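Local coordinates for protein GH127 beta-L-arabinofuranoside (Geobacillus stearothermophilus, PDB 4QK0) that probably hydrolyses beta-L-arabinofuranosides, as a family GH127 beta-L-arabinofuranosidase, at residues 550-555 against 579-584. Numbering follows the deposited sequence.
Sequences VALQRG and AKLEAH
Gln553 NE2 donates a nearly straight hydrogen bond (171°) to Gly555 O at 3.0 Å, just beyond the end of strand 549-554 and in the plane of both the amide and the carbonyl. Gln553 turns to the face away from 579-584, while its neighbours Leu552 and Arg554 turn to the other and meet Leu581 and Ala583. This illustrates how alternation along a strand sorts its side chains. The leucines touch by one branch each, CD2 of Leu552 lying 3.9 Å from CD2 of Leu581, with the two side chains set at a slant to one another. Two residues further on, Arg554 has CG anti to the backbone N (chi1 178°) and runs extended to NE, where the methyl of Ala583 meets the guanidinium end obliquely, CB 3.8 Å from NE. No hydrogen bond joins 550-555 to 579-584: their CA atoms stay 8.7 Å apart at Arg554 and Ala583, and runs 552-554 and 581-583 diverge by 40°. Strands 549-554 and 574-586 share one mixed sheet of the C-terminal domain, both pairing with 641-647. Val594 touches Arg554 and Ala583; Tyr559 touches Leu552 and Arg554. The contact is therefore mainly van der Waals, while both terminal arginine nitrogens are satisfied outside the two segments, NH1 by Trp465 O.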
ATOM      1  N   VAL A 550     -10.622  17.766   1.145  1.00 28.38           N
ATOM      2  CA  VAL A 550     -11.560  18.429   0.259  1.00 26.87           C
ATOM      3  C   VAL A 550     -10.941  18.469  -1.129  1.00 26.65           C
ATOM      4  O   VAL A 550      -9.713  18.471  -1.262  1.00 22.49           O
ATOM      5  CB  VAL A 550     -11.862  19.831   0.785  1.00 27.60           C
ATOM      6  CG1 VAL A 550     -10.664  20.729   0.652  1.00 29.15           C
ATOM      7  CG2 VAL A 550     -13.025  20.466   0.068  1.00 29.29           C
ATOM      8  N   ALA A 551     -11.789  18.395  -2.158  1.00 25.46           N
ATOM      9  CA  ALA A 551     -11.348  18.444  -3.551  1.00 23.46           C
ATOM     10  C   ALA A 551     -11.985  19.635  -4.155  1.00 24.87           C
ATOM     11  O   ALA A 551     -13.123  20.001  -3.836  1.00 24.33           O
ATOM     12  CB  ALA A 551     -11.732  17.189  -4.313  1.00 23.06           C
ATOM     13  N   LEU A 552     -11.279  20.250  -5.080  1.00 24.83           N
ATOM     14  CA  LEU A 552     -11.893  21.350  -5.827  1.00 24.90           C
ATOM     15  C   LEU A 552     -12.440  20.894  -7.183  1.00 23.03           C
ATOM     16  O   LEU A 552     -11.842  20.081  -7.880  1.00 23.89           O
ATOM     17  CB  LEU A 552     -10.868  22.436  -6.061  1.00 26.12           C
ATOM     18  CG  LEU A 552     -10.322  22.996  -4.761  1.00 27.86           C
ATOM     19  CD1 LEU A 552      -9.274  24.020  -5.062  1.00 29.61           C
ATOM     20  CD2 LEU A 552     -11.396  23.623  -3.889  1.00 27.74           C
ATOM     21  N   GLN A 553     -13.622  21.401  -7.518  1.00 23.63           N
ATOM     22  CA  GLN A 553     -14.267  21.093  -8.775  1.00 25.28           C
ATOM     23  C   GLN A 553     -14.981  22.340  -9.315  1.00 25.28           C
ATOM     24  O   GLN A 553     -15.617  23.090  -8.581  1.00 22.84           O
ATOM     25  CB  GLN A 553     -15.264  19.951  -8.616  1.00 26.07           C
ATOM     26  CG  GLN A 553     -15.857  19.497  -9.940  1.00 30.58           C
ATOM     27  CD  GLN A 553     -16.727  18.254  -9.887  1.00 27.95           C
ATOM     28  OE1 GLN A 553     -16.520  17.373  -9.064  1.00 35.49           O
ATOM     29  NE2 GLN A 553     -17.636  18.134 -10.857  1.00 27.79           N
ATOM     30  N   ARG A 554     -14.938  22.491 -10.626  1.00 26.66           N
ATOM     31  CA  ARG A 554     -15.703  23.570 -11.308  1.00 26.72           C
ATOM     32  C   ARG A 554     -16.357  23.047 -12.582  1.00 22.94           C
ATOM     33  O   ARG A 554     -15.667  22.523 -13.462  1.00 22.54           O
ATOM     34  CB  ARG A 554     -14.735  24.684 -11.652  1.00 28.51           C
ATOM     35  CG  ARG A 554     -15.348  25.839 -12.402  1.00 30.95           C
ATOM     36  CD  ARG A 554     -14.361  26.988 -12.608  1.00 31.24           C
ATOM     37  NE  ARG A 554     -15.097  28.088 -13.241  1.00 30.81           N
ATOM     38  CZ  ARG A 554     -15.332  28.199 -14.547  1.00 29.68           C
ATOM     39  NH1 ARG A 554     -14.876  27.331 -15.415  1.00 30.21           N
ATOM     40  NH2 ARG A 554     -16.045  29.195 -14.985  1.00 34.48           N
ATOM     41  N   GLY A 555     -17.678  23.175 -12.701  1.00 23.31           N
ATOM     42  CA  GLY A 555     -18.356  22.516 -13.828  1.00 23.04           C
ATOM     43  C   GLY A 555     -18.094  21.037 -13.665  1.00 23.11           C
ATOM     44  O   GLY A 555     -18.061  20.533 -12.535  1.00 25.47           O
ATOM     45  N   ALA A 579     -11.528  30.348   2.890  1.00 51.88           N
ATOM     46  CA  ALA A 579     -10.644  30.947   1.914  1.00 54.41           C
ATOM     47  C   ALA A 579     -11.418  31.199   0.646  1.00 58.17           C
ATOM     48  O   ALA A 579     -12.261  30.397   0.252  1.00 57.34           O
ATOM     49  CB  ALA A 579      -9.463  30.052   1.610  1.00 56.37           C
ATOM     50  N   LYS A 580     -11.167  32.356   0.051  1.00 59.65           N
ATOM     51  CA  LYS A 580     -11.953  32.829  -1.063  1.00 66.57           C
ATOM     52  C   LYS A 580     -11.285  32.412  -2.345  1.00 52.39           C
ATOM     53  O   LYS A 580     -10.170  32.814  -2.650  1.00 48.00           O
ATOM     54  CB  LYS A 580     -12.194  34.333  -0.931  1.00 78.38           C
ATOM     55  CG  LYS A 580     -12.868  34.684   0.400  1.00 84.87           C
ATOM     56  CD  LYS A 580     -14.306  34.195   0.548  1.00 84.15           C
ATOM     57  CE  LYS A 580     -15.269  35.343   0.332  1.00 85.28           C
ATOM     58  NZ  LYS A 580     -15.296  36.306   1.462  1.00 84.19           N
ATOM     59  N   LEU A 581     -11.976  31.547  -3.072  1.00 47.04           N
ATOM     60  CA  LEU A 581     -11.421  30.956  -4.264  1.00 45.62           C
ATOM     61  C   LEU A 581     -11.936  31.697  -5.491  1.00 43.63           C
ATOM     62  O   LEU A 581     -13.051  32.194  -5.488  1.00 44.62           O
ATOM     63  CB  LEU A 581     -11.788  29.480  -4.348  1.00 46.05           C
ATOM     64  CG  LEU A 581     -11.250  28.361  -3.485  1.00 50.53           C
ATOM     65  CD1 LEU A 581     -10.538  28.892  -2.276  1.00 53.98           C
ATOM     66  CD2 LEU A 581     -12.323  27.344  -3.103  1.00 47.59           C
ATOM     67  N   GLU A 582     -11.107  31.775  -6.525  1.00 45.12           N
ATOM     68  CA  GLU A 582     -11.414  32.498  -7.752  1.00 45.70           C
ATOM     69  C   GLU A 582     -10.954  31.644  -8.919  1.00 39.92           C
ATOM     70  O   GLU A 582     -10.037  30.867  -8.781  1.00 40.38           O
ATOM     71  CB  GLU A 582     -10.678  33.843  -7.831  1.00 50.26           C
ATOM     72  CG  GLU A 582     -10.885  34.813  -6.664  1.00 64.75           C
ATOM     73  CD  GLU A 582     -12.134  35.686  -6.794  1.00 80.75           C
ATOM     74  OE1 GLU A 582     -12.285  36.665  -6.021  1.00 87.61           O
ATOM     75  OE2 GLU A 582     -12.974  35.406  -7.665  1.00 88.82           O
ATOM     76  N   ALA A 583     -11.600  31.802 -10.069  1.00 37.19           N
ATOM     77  CA  ALA A 583     -11.237  31.086 -11.275  1.00 37.85           C
ATOM     78  C   ALA A 583     -11.043  32.055 -12.381  1.00 33.63           C
ATOM     79  O   ALA A 583     -11.753  33.021 -12.460  1.00 30.72           O
ATOM     80  CB  ALA A 583     -12.328  30.101 -11.656  1.00 39.31           C
ATOM     81  N   HIS A 584     -10.097  31.791 -13.257  1.00 35.34           N
ATOM     82  CA  HIS A 584      -9.995  32.608 -14.471  1.00 37.84           C
ATOM     83  C   HIS A 584      -9.285  31.820 -15.537  1.00 36.56           C
ATOM     84  O   HIS A 584      -8.564  30.844 -15.254  1.00 39.43           O
ATOM     85  CB  HIS A 584      -9.237  33.931 -14.209  1.00 38.11           C
ATOM     86  CG  HIS A 584      -7.790  33.736 -13.887  1.00 35.11           C
ATOM     87  ND1 HIS A 584      -7.349  33.465 -12.612  1.00 38.88           N
ATOM     88  CD2 HIS A 584      -6.690  33.710 -14.673  1.00 35.98           C
ATOM     89  CE1 HIS A 584      -6.039  33.279 -12.620  1.00 33.98           C
ATOM     90  NE2 HIS A 584      -5.613  33.426 -13.860  1.00 36.44           N
TER